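Glutamine--tRNA ligase (Saccharomyces cerevisiae, PDB 3TL4) joins glutamine to its cognate tRNA(Gln) at the expense of ATP, the chain here being the appended N-terminal tRNA-binding domain of the enzyme. Local coordinates at residues 124-129 / 171-176; 143-148 / 165-170. All blocks are in the same frame, centred on the assembly; numbering follows the deposited sequence.

Contact 1: 124-129 / 171-176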
loop_
_atom_site.group_PDB
_atom_site.type_symbol
_atom_site.label_atom_id
_atom_site.label_comp_id
_atom_site.label_asym_id
_atom_site.label_seq_id
_atom_site.Cartn_x
_atom_site.Cartn_y
_atom_site.Cartn_z
ATOM N N ASN A 124 -14.084 10.031 12.586
ATOM C CA ASN A 124 -15.432 9.488 12.691
ATOM C C ASN A 124 -15.406 7.998 12.996
ATOM O O ASN A 124 -16.090 7.540 13.904
ATOM C CB ASN A 124 -16.245 9.741 11.410
ATOM C CG ASN A 124 -16.562 11.219 11.198
ATOM O OD1 ASN A 124 -16.578 12.007 12.151
ATOM N ND2 ASN A 124 -16.819 11.602 9.941
ATOM N N TYR A 125 -14.626 7.243 12.222
ATOM C CA TYR A 125 -14.555 5.791 12.400
ATOM C C TYR A 125 -14.004 5.388 13.760
ATOM O O TYR A 125 -14.526 4.476 14.391
ATOM C CB TYR A 125 -13.787 5.127 11.255
ATOM C CG TYR A 125 -14.619 5.070 10.005
ATOM C CD1 TYR A 125 -15.770 4.289 9.958
ATOM C CD2 TYR A 125 -14.283 5.808 8.888
ATOM C CE1 TYR A 125 -16.562 4.240 8.832
ATOM C CE2 TYR A 125 -15.071 5.766 7.742
ATOM C CZ TYR A 125 -16.208 4.981 7.723
ATOM O OH TYR A 125 -16.991 4.933 6.592
ATOM N N VAL A 126 -12.973 6.097 14.214
ATOM C CA VAL A 126 -12.406 5.901 15.543
ATOM C C VAL A 126 -13.442 6.192 16.644
ATOM O O VAL A 126 -13.583 5.425 17.604
ATOM C CB VAL A 126 -11.165 6.811 15.754
ATOM C CG1 VAL A 126 -10.740 6.819 17.220
ATOM C CG2 VAL A 126 -10.016 6.390 14.831
HETATM N N MSE A 127 -14.171 7.294 16.495
HETATM C CA MSE A 127 -15.212 7.670 17.458
HETATM C C MSE A 127 -16.279 6.596 17.592
HETATM O O MSE A 127 -16.692 6.252 18.694
HETATM C CB MSE A 127 -15.888 8.977 17.049
HETATM C CG MSE A 127 -14.991 10.180 17.143
HETATM SE SE MSE A 127 -15.966 11.837 16.794
HETATM C CE MSE A 127 -17.149 11.808 18.350
ATOM N N GLN A 128 -16.711 6.088 16.448
ATOM C CA GLN A 128 -17.708 5.032 16.358
ATOM C C GLN A 128 -17.238 3.774 17.076
ATOM O O GLN A 128 -17.989 3.163 17.837
ATOM C CB GLN A 128 -17.937 4.713 14.884
ATOM C CG GLN A 128 -19.350 4.313 14.496
ATOM C CD GLN A 128 -19.526 4.242 12.976
ATOM O OE1 GLN A 128 -19.688 5.269 12.309
ATOM N NE2 GLN A 128 -19.479 3.028 12.428
ATOM N N TYR A 129 -15.995 3.382 16.811
ATOM C CA TYR A 129 -15.403 2.236 17.481
ATOM C C TYR A 129 -15.395 2.421 19.002
ATOM O O TYR A 129 -15.782 1.517 19.752
ATOM C CB TYR A 129 -13.971 1.979 16.984
ATOM C CG TYR A 129 -13.288 0.863 17.747
ATOM C CD1 TYR A 129 -13.311 -0.445 17.273
ATOM C CD2 TYR A 129 -12.658 1.109 18.953
ATOM C CE1 TYR A 129 -12.703 -1.475 17.971
ATOM C CE2 TYR A 129 -12.044 0.086 19.662
ATOM C CZ TYR A 129 -12.067 -1.203 19.162
ATOM O OH TYR A 129 -11.464 -2.220 19.855
ATOM N N ASP A 171 -5.180 8.676 20.235
ATOM C CA ASP A 171 -4.745 9.320 21.470
ATOM C C ASP A 171 -5.656 10.497 21.842
ATOM O O ASP A 171 -6.051 10.643 22.995
ATOM C CB ASP A 171 -3.284 9.772 21.371
ATOM C CG ASP A 171 -2.295 8.594 21.397
ATOM O OD1 ASP A 171 -2.685 7.473 21.803
ATOM O OD2 ASP A 171 -1.119 8.793 21.016
ATOM N N GLN A 172 -6.013 11.322 20.865
ATOM C CA GLN A 172 -6.891 12.456 21.127
ATOM C C GLN A 172 -8.294 12.026 21.557
ATOM O O GLN A 172 -8.858 12.566 22.489
ATOM C CB GLN A 172 -7.015 13.317 19.888
ATOM C CG GLN A 172 -5.717 13.816 19.301
ATOM C CD GLN A 172 -5.983 14.621 18.040
ATOM O OE1 GLN A 172 -6.610 15.682 18.092
ATOM N NE2 GLN A 172 -5.548 14.106 16.899
ATOM N N GLU A 173 -8.864 11.065 20.859
ATOM C CA GLU A 173 -10.222 10.633 21.162
ATOM C C GLU A 173 -10.318 9.912 22.494
ATOM O O GLU A 173 -11.298 10.053 23.206
ATOM C CB GLU A 173 -10.759 9.762 20.038
ATOM C CG GLU A 173 -10.914 10.546 18.728
ATOM C CD GLU A 173 -11.820 11.747 18.899
ATOM O OE1 GLU A 173 -12.904 11.579 19.501
ATOM O OE2 GLU A 173 -11.453 12.852 18.446
ATOM N N VAL A 174 -9.294 9.143 22.833
ATOM C CA VAL A 174 -9.297 8.383 24.074
ATOM C C VAL A 174 -9.227 9.326 25.258
ATOM O O VAL A 174 -9.920 9.140 26.261
ATOM C CB VAL A 174 -8.147 7.344 24.089
ATOM C CG1 VAL A 174 -7.954 6.786 25.456
ATOM C CG2 VAL A 174 -8.462 6.222 23.111
ATOM N N LEU A 175 -8.412 10.366 25.118
ATOM C CA LEU A 175 -8.322 11.430 26.123
ATOM C C LEU A 175 -9.698 12.000 26.453
ATOM O O LEU A 175 -10.004 12.230 27.621
ATOM C CB LEU A 175 -7.392 12.551 25.638
ATOM C CG LEU A 175 -7.135 13.763 26.542
ATOM C CD1 LEU A 175 -6.634 13.347 27.937
ATOM C CD2 LEU A 175 -6.150 14.722 25.861
ATOM N N LYS A 176 -10.528 12.230 25.434
ATOM C CA LYS A 176 -11.847 12.828 25.667
ATOM C C LYS A 176 -12.708 11.990 26.613
ATOM O O LYS A 176 -13.452 12.528 27.435
ATOM C CB LYS A 176 -12.587 13.045 24.345
ATOM C CG LYS A 176 -11.912 14.042 23.432
ATOM C CD LYS A 176 -12.513 14.039 22.024
ATOM C CE LYS A 176 -11.697 14.946 21.106
ATOM N NZ LYS A 176 -12.124 14.835 19.683
#
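Glu173 meets Val126 with its aliphatic stem and Met127 with its carboxylate. Its CB, directed at the opposing helix, stands 4.1 Å from Val126 CG1. The next carbon keeps to the same methyl, Glu173 CG lying 4.0 Å from Val126 CG1. A bend at chi2 (-57°) then carries the carboxylate across to Met127, which is present as selenomethionine. There Glu173 CD comes within 3.9 Å of Met127 CG, and Glu173 OE1 approaches that same methylene more closely, at 3.4 Å; the selenium is a looser neighbour, with Met127 SE 4.1 Å from Glu173 OE1. These are packing contacts of helix against helix: 119-132 and 166-178 both belong to the helical C-terminal lobe of this tRNA-binding domain, a lobe probably related to the tail domains of GatB and YqeY, and their backbones come nearest at Met127 and Glu173, whose CA atoms are 6.9 Å apart. At the tip, Glu173 OE2 forms a salt bridge with Arg123, one turn before Met127; a second bridge, to Lys176, is doubtful in its geometry, being modelled too short. Cut back to an alanine here, the side chain would probably leave Arg123 without its carboxylate mate and open a gap beside Val126 CG1 and Met127 CG. While Val126 is buried, Met127 lies at the exposed margin.

Contact 2: 143-148 / 165-170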
loop_
_atom_site.group_PDB
_atom_site.type_symbol
_atom_site.label_atom_id
_atom_site.label_comp_id
_atom_site.label_asym_id
_atom_site.label_seq_id
_atom_site.Cartn_x
_atom_site.Cartn_y
_atom_site.Cartn_z
ATOM N N LYS A 143 -4.233 1.107 29.156
ATOM C CA LYS A 143 -3.680 -0.204 28.825
ATOM C C LYS A 143 -4.264 -0.805 27.542
ATOM O O LYS A 143 -3.658 -1.683 26.924
ATOM C CB LYS A 143 -3.901 -1.187 29.978
ATOM C CG LYS A 143 -3.166 -0.827 31.258
ATOM C CD LYS A 143 -3.505 -1.810 32.368
ATOM C CE LYS A 143 -2.683 -1.533 33.637
ATOM N NZ LYS A 143 -3.051 -0.256 34.334
ATOM N N LEU A 144 -5.437 -0.338 27.142
ATOM C CA LEU A 144 -6.128 -0.898 25.985
ATOM C C LEU A 144 -5.797 -0.167 24.686
ATOM O O LEU A 144 -6.142 -0.629 23.604
ATOM C CB LEU A 144 -7.649 -0.896 26.223
ATOM C CG LEU A 144 -8.538 -1.616 25.209
ATOM C CD1 LEU A 144 -7.973 -2.994 24.891
ATOM C CD2 LEU A 144 -9.981 -1.720 25.704
ATOM N N VAL A 145 -5.121 0.971 24.786
ATOM C CA VAL A 145 -4.825 1.766 23.595
ATOM C C VAL A 145 -4.089 1.000 22.470
ATOM O O VAL A 145 -4.388 1.194 21.287
ATOM C CB VAL A 145 -4.128 3.106 23.944
ATOM C CG1 VAL A 145 -3.573 3.758 22.700
ATOM C CG2 VAL A 145 -5.118 4.061 24.652
ATOM N N PRO A 146 -3.136 0.118 22.823
ATOM C CA PRO A 146 -2.530 -0.662 21.730
ATOM C C PRO A 146 -3.533 -1.624 21.059
ATOM O O PRO A 146 -3.381 -1.967 19.883
ATOM C CB PRO A 146 -1.417 -1.437 22.429
ATOM C CG PRO A 146 -1.087 -0.593 23.663
ATOM C CD PRO A 146 -2.417 -0.049 24.100
ATOM N N GLY A 147 -4.549 -2.046 21.806
ATOM C CA GLY A 147 -5.601 -2.886 21.265
ATOM C C GLY A 147 -6.581 -2.126 20.388
ATOM O O GLY A 147 -7.071 -2.647 19.391
ATOM N N ILE A 148 -6.875 -0.888 20.763
ATOM C CA ILE A 148 -7.754 -0.046 19.967
ATOM C C ILE A 148 -7.109 0.192 18.606
ATOM O O ILE A 148 -7.773 0.154 17.566
ATOM C CB ILE A 148 -8.000 1.288 20.663
ATOM C CG1 ILE A 148 -8.665 1.044 22.021
ATOM C CG2 ILE A 148 -8.845 2.225 19.783
ATOM C CD1 ILE A 148 -9.062 2.323 22.730
ATOM N N SER A 165 -2.003 8.348 10.449
ATOM C CA SER A 165 -2.950 9.220 11.116
ATOM C C SER A 165 -3.631 8.475 12.254
ATOM O O SER A 165 -4.169 9.084 13.171
ATOM C CB SER A 165 -3.997 9.725 10.123
ATOM O OG SER A 165 -4.745 8.653 9.578
ATOM N N PHE A 166 -3.604 7.148 12.205
ATOM C CA PHE A 166 -4.412 6.398 13.151
ATOM C C PHE A 166 -4.045 6.690 14.620
ATOM O O PHE A 166 -4.920 6.937 15.447
ATOM C CB PHE A 166 -4.361 4.906 12.852
ATOM C CG PHE A 166 -4.925 4.527 11.498
ATOM C CD1 PHE A 166 -5.484 5.479 10.663
ATOM C CD2 PHE A 166 -4.874 3.214 11.060
ATOM C CE1 PHE A 166 -5.991 5.125 9.422
ATOM C CE2 PHE A 166 -5.388 2.850 9.820
ATOM C CZ PHE A 166 -5.951 3.815 9.003
ATOM N N LYS A 167 -2.757 6.692 14.942
ATOM C CA LYS A 167 -2.348 6.763 16.346
ATOM C C LYS A 167 -2.626 8.096 17.057
ATOM O O LYS A 167 -3.144 8.102 18.167
ATOM C CB LYS A 167 -0.890 6.352 16.518
ATOM C CG LYS A 167 -0.598 5.829 17.907
ATOM C CD LYS A 167 -1.580 4.727 18.287
ATOM C CE LYS A 167 -1.289 4.166 19.674
ATOM N NZ LYS A 167 -1.279 5.223 20.730
ATOM N N PRO A 168 -2.274 9.226 16.426
ATOM C CA PRO A 168 -2.575 10.536 17.021
ATOM C C PRO A 168 -4.070 10.777 17.178
ATOM O O PRO A 168 -4.506 11.362 18.170
ATOM C CB PRO A 168 -2.002 11.527 16.002
ATOM C CG PRO A 168 -0.957 10.747 15.265
ATOM C CD PRO A 168 -1.480 9.348 15.193
ATOM N N ILE A 169 -4.863 10.344 16.208
ATOM C CA ILE A 169 -6.296 10.581 16.318
ATOM C C ILE A 169 -6.907 9.736 17.434
ATOM O O ILE A 169 -7.812 10.189 18.138
ATOM C CB ILE A 169 -7.022 10.360 14.995
ATOM C CG1 ILE A 169 -6.586 11.426 13.980
ATOM C CG2 ILE A 169 -8.512 10.405 15.220
ATOM C CD1 ILE A 169 -6.754 10.981 12.532
ATOM N N ILE A 170 -6.387 8.524 17.610
ATOM C CA ILE A 170 -6.798 7.671 18.722
ATOM C C ILE A 170 -6.430 8.241 20.085
ATOM O O ILE A 170 -7.259 8.267 20.989
ATOM C CB ILE A 170 -6.209 6.262 18.623
ATOM C CG1 ILE A 170 -6.848 5.522 17.452
ATOM C CG2 ILE A 170 -6.442 5.511 19.931
ATOM C CD1 ILE A 170 -6.172 4.221 17.104
#
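Val145 and Ile148 meet Lys167 and Ile170 without any ring, amide or carboxylate taking part: the touching groups are methyls and the end of a lysine. Flat groups stand beside this contact, not across it. The ring-bearing Phe166 has other neighbours, its side chain touching Phe149 and Lys153 of helix 145-153 and Val122 of helix 119-132. The side chains of Lys167 and Ile170 also touch Phe149, and the carboxylate of Asp171 receives the lysine ammonium in a salt bridge.

The buried half of the contact is a meeting of two isoleucines, Ile148 and Ile170, whose CB atoms point at the opposing helix. Their side chains run past each other in opposite directions and touch through the short branches, Ile148 CG2 to Ile170 CG2 at 4.1 Å. Ile170 CG2 also faces Val145 CG1 more loosely, at 4.4 Å, so a single methyl serves two neighbours. The backbones come nearest at the isoleucines as well, with a CA separation of 7.9 Å.

The other half is polar at one end. In Lys167, CG is placed opposite the backbone N (chi1 -155°), and bends at chi2 (52°) and chi4 (56°) curl the chain so that its end comes closer to Val145 than its start would suggest. Lys167 CE lies 3.8 Å from Val145 CG1 and Lys167 NZ only 3.4 Å from that methyl. Helix packing in an all-helical domain is exemplified here: 145-153 and 166-178 bury branched aliphatic groups between them, and a long side chain extends the seam to its partly exposed margin. Apolar packing thus holds this interface, and with the lysine's charge met within its own helix, its touch on Val145 is probably only van der Waals.

How the contacts relate
Past the N-terminal helices, the chain enters helix 119-132, continues through 134-140 and 145-153, and after a mostly non-helical excursion returns as 166-178. Contact 1 closes the wider loop, with 41 residues between its segments; contact 2 closes a shorter one of 16 residues lying wholly within it, so the two nest and do not cross. Both use helix 166-178, which thereby ties 119-132 and 145-153 together from different sides of the same turns. The centres of the two contacts are about 8 Å apart, and they join directly: Tyr129 packs on Ile148, and Val174 on Val145 and Ile148, so the three helices meet at one place, where helix 134-140 also packs through Ile137.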